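Long-range contact in glucose-6-phosphate dehydrogenase (Trypanosoma cruzi, PDB 5AQ1), which catalyses the NADP-dependent oxidation of glucose 6-phosphate to 6-phosphogluconolactone, the entry step of the pentose phosphate pathway: residues R372-K381 and R393-P402. Residues are numbered along the deposited sequence; the frame is centred on the assembly and turned at random.
Sequences RLLDIRIQFK and RNELVIRAQP. With BG6 (6-O-phosphono-beta-D-glucopyranose), chain F.
Strands 373-380 and 395-401 run antiparallel, their axes 4.5 Å apart at closest approach, with Ile376 and Ile398, then Ile378 and Leu396, as hydrogen-bonded pairs. Near the substrate the register slips by one: Ala400 and Gln401 both face Leu374, a classic beta bulge in which Leu374 O takes the Ala400 N-H at 2.9 Å and a weak bond from Gln401 N. The face bearing Leu374, Ile376, Ile378, Leu396 and Ile398 is apolar up to Gln401 at its substrate end. Beta-branched Ile376 and Ile398 suit an extended backbone and meet CB to CB at 4.1 Å; helix 264-282 covers Leu374 and Ile376. The other face carries charge: extended Arg377 forms salt bridges through NE to Asp375 OD2 and through NH1 to Glu395 OE1, with Val397 CG1 over the centre of its guanidinium. Glu395 OE2, also hydrogen-bonded to the Tyr506 hydroxyl, is met from above the carboxylate plane by Gln379 NE2. Gln379 accepts too, its OE1 receiving Arg393 NH1 at 2.8 Å, within the guanidinium plane. Both strands belong to the large mixed sheet of the C-terminal domain, between strands 240-248 and 405-413. At the far end Asn394, donor and acceptor at once, hydrogen-bonds Val230 N through OD1 and Asn228 OD1 through ND2, both of the second subunit. With CG between backbone N and carbonyl carbon (chi1 73°) and the chain extended beyond, Gln401 carries its amide to the sugar phosphate, where NE2 donates to O1P at 2.9 Å; its OE1 is hydrogen-bonded to Lys215 NZ. The Arg372 guanidinium stacks on that amide, planes 26° apart, its edge turned to phosphate O3P, though NH2, 3.6 Å away, is not hydrogen-bonded to it.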
loop_
_atom_site.group_PDB
_atom_site.type_symbol
_atom_site.label_atom_id
_atom_site.label_comp_id
_atom_site.label_asym_id
_atom_site.label_seq_id
_atom_site.Cartn_x
_atom_site.Cartn_y
_atom_site.Cartn_z
ATOM N N ARG B 372 29.982 23.233 -6.270
ATOM C CA ARG B 372 28.904 23.367 -7.231
ATOM C C ARG B 372 28.103 22.074 -7.203
ATOM O O ARG B 372 28.664 20.991 -7.369
ATOM C CB ARG B 372 29.462 23.613 -8.631
ATOM C CG ARG B 372 28.391 23.700 -9.708
ATOM C CD ARG B 372 28.839 24.563 -10.879
ATOM N NE ARG B 372 27.803 24.653 -11.907
ATOM C CZ ARG B 372 27.613 23.767 -12.885
ATOM N NH1 ARG B 372 28.388 22.691 -13.004
ATOM N NH2 ARG B 372 26.631 23.962 -13.759
ATOM N N LEU B 373 26.798 22.183 -6.972
ATOM C CA LEU B 373 25.941 21.004 -6.890
ATOM C C LEU B 373 24.490 21.321 -7.198
ATOM O O LEU B 373 23.967 22.363 -6.799
ATOM C CB LEU B 373 26.016 20.382 -5.491
ATOM C CG LEU B 373 25.176 19.119 -5.250
ATOM C CD1 LEU B 373 25.652 17.967 -6.124
ATOM C CD2 LEU B 373 25.215 18.725 -3.784
ATOM N N LEU B 374 23.858 20.411 -7.931
ATOM C CA LEU B 374 22.409 20.368 -8.048
ATOM C C LEU B 374 21.998 18.917 -7.884
ATOM O O LEU B 374 22.261 18.095 -8.769
ATOM C CB LEU B 374 21.938 20.902 -9.404
ATOM C CG LEU B 374 20.425 20.874 -9.656
ATOM C CD1 LEU B 374 19.696 21.819 -8.715
ATOM C CD2 LEU B 374 20.129 21.229 -11.102
ATOM N N ASP B 375 21.376 18.588 -6.755
ATOM C CA ASP B 375 20.878 17.228 -6.563
ATOM C C ASP B 375 19.526 17.166 -5.875
ATOM O O ASP B 375 19.083 18.113 -5.216
ATOM C CB ASP B 375 21.928 16.318 -5.881
ATOM C CG ASP B 375 22.095 16.575 -4.378
ATOM O OD1 ASP B 375 21.410 17.448 -3.804
ATOM O OD2 ASP B 375 22.931 15.876 -3.764
ATOM N N ILE B 376 18.876 16.026 -6.071
ATOM C CA ILE B 376 17.579 15.727 -5.493
ATOM C C ILE B 376 17.777 14.494 -4.628
ATOM O O ILE B 376 18.357 13.506 -5.082
ATOM C CB ILE B 376 16.548 15.427 -6.600
ATOM C CG1 ILE B 376 16.388 16.635 -7.529
ATOM C CG2 ILE B 376 15.199 15.044 -6.005
ATOM C CD1 ILE B 376 15.842 16.281 -8.892
ATOM N N ARG B 377 17.313 14.553 -3.385
ATOM C CA ARG B 377 17.429 13.418 -2.475
ATOM C C ARG B 377 16.064 13.015 -1.924
ATOM O O ARG B 377 15.448 13.764 -1.171
ATOM C CB ARG B 377 18.403 13.743 -1.344
ATOM C CG ARG B 377 19.852 13.758 -1.794
ATOM C CD ARG B 377 20.747 14.482 -0.807
ATOM N NE ARG B 377 22.139 14.521 -1.264
ATOM C CZ ARG B 377 23.004 13.512 -1.174
ATOM N NH1 ARG B 377 22.647 12.348 -0.642
ATOM N NH2 ARG B 377 24.241 13.667 -1.619
ATOM N N ILE B 378 15.602 11.831 -2.322
ATOM C CA ILE B 378 14.372 11.248 -1.799
ATOM C C ILE B 378 14.757 10.292 -0.673
ATOM O O ILE B 378 15.134 9.142 -0.923
ATOM C CB ILE B 378 13.596 10.460 -2.880
ATOM C CG1 ILE B 378 13.465 11.266 -4.179
ATOM C CG2 ILE B 378 12.221 10.048 -2.361
ATOM C CD1 ILE B 378 12.636 12.526 -4.049
ATOM N N GLN B 379 14.667 10.769 0.564
ATOM C CA GLN B 379 15.042 9.969 1.727
ATOM C C GLN B 379 13.844 9.189 2.267
ATOM O O GLN B 379 12.878 9.776 2.754
ATOM C CB GLN B 379 15.627 10.868 2.814
ATOM C CG GLN B 379 16.145 10.126 4.031
ATOM C CD GLN B 379 16.996 11.007 4.923
ATOM O OE1 GLN B 379 16.521 11.529 5.930
ATOM N NE2 GLN B 379 18.256 11.187 4.553
ATOM N N PHE B 380 13.928 7.863 2.182
ATOM C CA PHE B 380 12.855 6.982 2.635
ATOM C C PHE B 380 12.896 6.764 4.146
ATOM O O PHE B 380 13.868 7.113 4.822
ATOM C CB PHE B 380 12.912 5.638 1.898
ATOM C CG PHE B 380 12.781 5.765 0.406
ATOM C CD1 PHE B 380 11.537 5.929 -0.186
ATOM C CD2 PHE B 380 13.907 5.743 -0.408
ATOM C CE1 PHE B 380 11.413 6.058 -1.562
ATOM C CE2 PHE B 380 13.788 5.871 -1.784
ATOM C CZ PHE B 380 12.539 6.026 -2.361
ATOM N N LYS B 381 11.813 6.200 4.664
ATOM C CA LYS B 381 11.695 5.914 6.088
ATOM C C LYS B 381 12.621 4.785 6.507
ATOM O O LYS B 381 13.045 3.971 5.692
ATOM C CB LYS B 381 10.256 5.532 6.434
ATOM C CG LYS B 381 9.275 6.684 6.392
ATOM C CD LYS B 381 7.851 6.168 6.422
ATOM C CE LYS B 381 6.904 7.170 7.049
ATOM N NZ LYS B 381 5.487 6.799 6.800
ATOM N N ARG B 393 18.446 5.017 6.689
ATOM C CA ARG B 393 17.436 5.328 5.696
ATOM C C ARG B 393 17.959 5.131 4.285
ATOM O O ARG B 393 19.043 5.604 3.950
ATOM C CB ARG B 393 16.960 6.766 5.865
ATOM C CG ARG B 393 16.107 6.981 7.095
ATOM C CD ARG B 393 15.735 8.442 7.217
ATOM N NE ARG B 393 14.800 8.693 8.306
ATOM C CZ ARG B 393 14.288 9.887 8.599
ATOM N NH1 ARG B 393 14.622 10.963 7.887
ATOM N NH2 ARG B 393 13.441 10.008 9.615
ATOM N N ASN B 394 17.184 4.432 3.460
ATOM C CA ASN B 394 17.437 4.403 2.027
ATOM C C ASN B 394 17.267 5.803 1.456
ATOM O O ASN B 394 16.549 6.632 2.013
ATOM C CB ASN B 394 16.484 3.449 1.298
ATOM C CG ASN B 394 16.632 1.998 1.727
ATOM O OD1 ASN B 394 15.732 1.201 1.482
ATOM N ND2 ASN B 394 17.750 1.645 2.362
ATOM N N GLU B 395 17.921 6.058 0.334
ATOM C CA GLU B 395 17.858 7.368 -0.290
ATOM C C GLU B 395 18.064 7.237 -1.790
ATOM O O GLU B 395 19.039 6.636 -2.234
ATOM C CB GLU B 395 18.927 8.273 0.318
ATOM C CG GLU B 395 18.594 9.749 0.283
ATOM C CD GLU B 395 19.755 10.606 0.740
ATOM O OE1 GLU B 395 20.875 10.425 0.218
ATOM O OE2 GLU B 395 19.558 11.460 1.622
ATOM N N LEU B 396 17.121 7.760 -2.568
ATOM C CA LEU B 396 17.318 7.900 -4.001
ATOM C C LEU B 396 17.941 9.267 -4.245
ATOM O O LEU B 396 17.401 10.286 -3.813
ATOM C CB LEU B 396 15.998 7.779 -4.761
ATOM C CG LEU B 396 16.082 7.876 -6.290
ATOM C CD1 LEU B 396 16.923 6.751 -6.876
ATOM C CD2 LEU B 396 14.681 7.872 -6.881
ATOM N N VAL B 397 19.080 9.278 -4.925
ATOM C CA VAL B 397 19.792 10.510 -5.216
ATOM C C VAL B 397 19.844 10.727 -6.722
ATOM O O VAL B 397 20.369 9.887 -7.451
ATOM C CB VAL B 397 21.224 10.462 -4.660
ATOM C CG1 VAL B 397 21.939 11.784 -4.898
ATOM C CG2 VAL B 397 21.192 10.120 -3.175
ATOM N N ILE B 398 19.273 11.838 -7.179
ATOM C CA ILE B 398 19.410 12.270 -8.564
ATOM C C ILE B 398 20.308 13.502 -8.576
ATOM O O ILE B 398 19.939 14.540 -8.024
ATOM C CB ILE B 398 18.047 12.621 -9.191
ATOM C CG1 ILE B 398 17.144 11.386 -9.232
ATOM C CG2 ILE B 398 18.228 13.185 -10.597
ATOM C CD1 ILE B 398 15.670 11.718 -9.293
ATOM N N ARG B 399 21.489 13.375 -9.174
ATOM C CA ARG B 399 22.432 14.491 -9.287
ATOM C C ARG B 399 22.453 14.995 -10.727
ATOM O O ARG B 399 22.880 14.282 -11.628
ATOM C CB ARG B 399 23.842 14.063 -8.857
ATOM C CG ARG B 399 24.820 15.223 -8.768
ATOM C CD ARG B 399 26.174 14.811 -8.219
ATOM N NE ARG B 399 26.867 13.883 -9.111
ATOM C CZ ARG B 399 27.372 12.699 -8.760
ATOM N NH1 ARG B 399 27.293 12.252 -7.510
ATOM N NH2 ARG B 399 27.981 11.949 -9.675
ATOM N N ALA B 400 21.980 16.217 -10.935
ATOM C CA ALA B 400 21.912 16.794 -12.275
ATOM C C ALA B 400 23.250 17.376 -12.703
ATOM O O ALA B 400 23.574 17.376 -13.890
ATOM C CB ALA B 400 20.827 17.856 -12.338
ATOM N N GLN B 401 24.014 17.888 -11.737
ATOM C CA GLN B 401 25.367 18.386 -11.994
ATOM C C GLN B 401 26.152 18.546 -10.685
ATOM O O GLN B 401 25.554 18.803 -9.643
ATOM C CB GLN B 401 25.312 19.733 -12.729
ATOM C CG GLN B 401 24.872 20.903 -11.853
ATOM C CD GLN B 401 24.203 22.025 -12.626
ATOM O OE1 GLN B 401 23.912 21.896 -13.819
ATOM N NE2 GLN B 401 23.949 23.136 -11.942
ATOM N N PRO B 402 27.476 18.393 -10.719
ATOM C CA PRO B 402 28.220 17.948 -11.887
ATOM C C PRO B 402 28.171 16.433 -12.006
ATOM O O PRO B 402 27.613 15.766 -11.134
ATOM C CB PRO B 402 29.642 18.392 -11.563
ATOM C CG PRO B 402 29.726 18.263 -10.085
ATOM C CD PRO B 402 28.365 18.645 -9.570
HETATM C C1 BG6 F . 20.478 31.433 -13.593
HETATM C C2 BG6 F . 20.552 32.290 -12.331
HETATM O O1 BG6 F . 19.116 31.279 -14.011
HETATM O O5 BG6 F . 21.035 30.142 -13.331
HETATM C C3 BG6 F . 21.996 32.386 -11.867
HETATM O O2 BG6 F . 20.026 33.597 -12.583
HETATM C C4 BG6 F . 22.528 30.979 -11.649
HETATM O O3 BG6 F . 22.112 33.143 -10.658
HETATM C C5 BG6 F . 22.412 30.186 -12.943
HETATM O O4 BG6 F . 23.886 31.046 -11.211
HETATM C C6 BG6 F . 22.964 28.772 -12.781
HETATM O O6 BG6 F . 22.676 27.984 -13.936
HETATM P P BG6 F . 23.437 26.585 -14.165
HETATM O O1P BG6 F . 23.184 25.797 -12.900
HETATM O O2P BG6 F . 22.769 25.986 -15.371
HETATM O O3P BG6 F . 24.874 26.996 -14.377
HETATM O O HOH W 1 24.577 24.038 -9.169
HETATM O O HOH W 2 15.301 2.604 4.654
#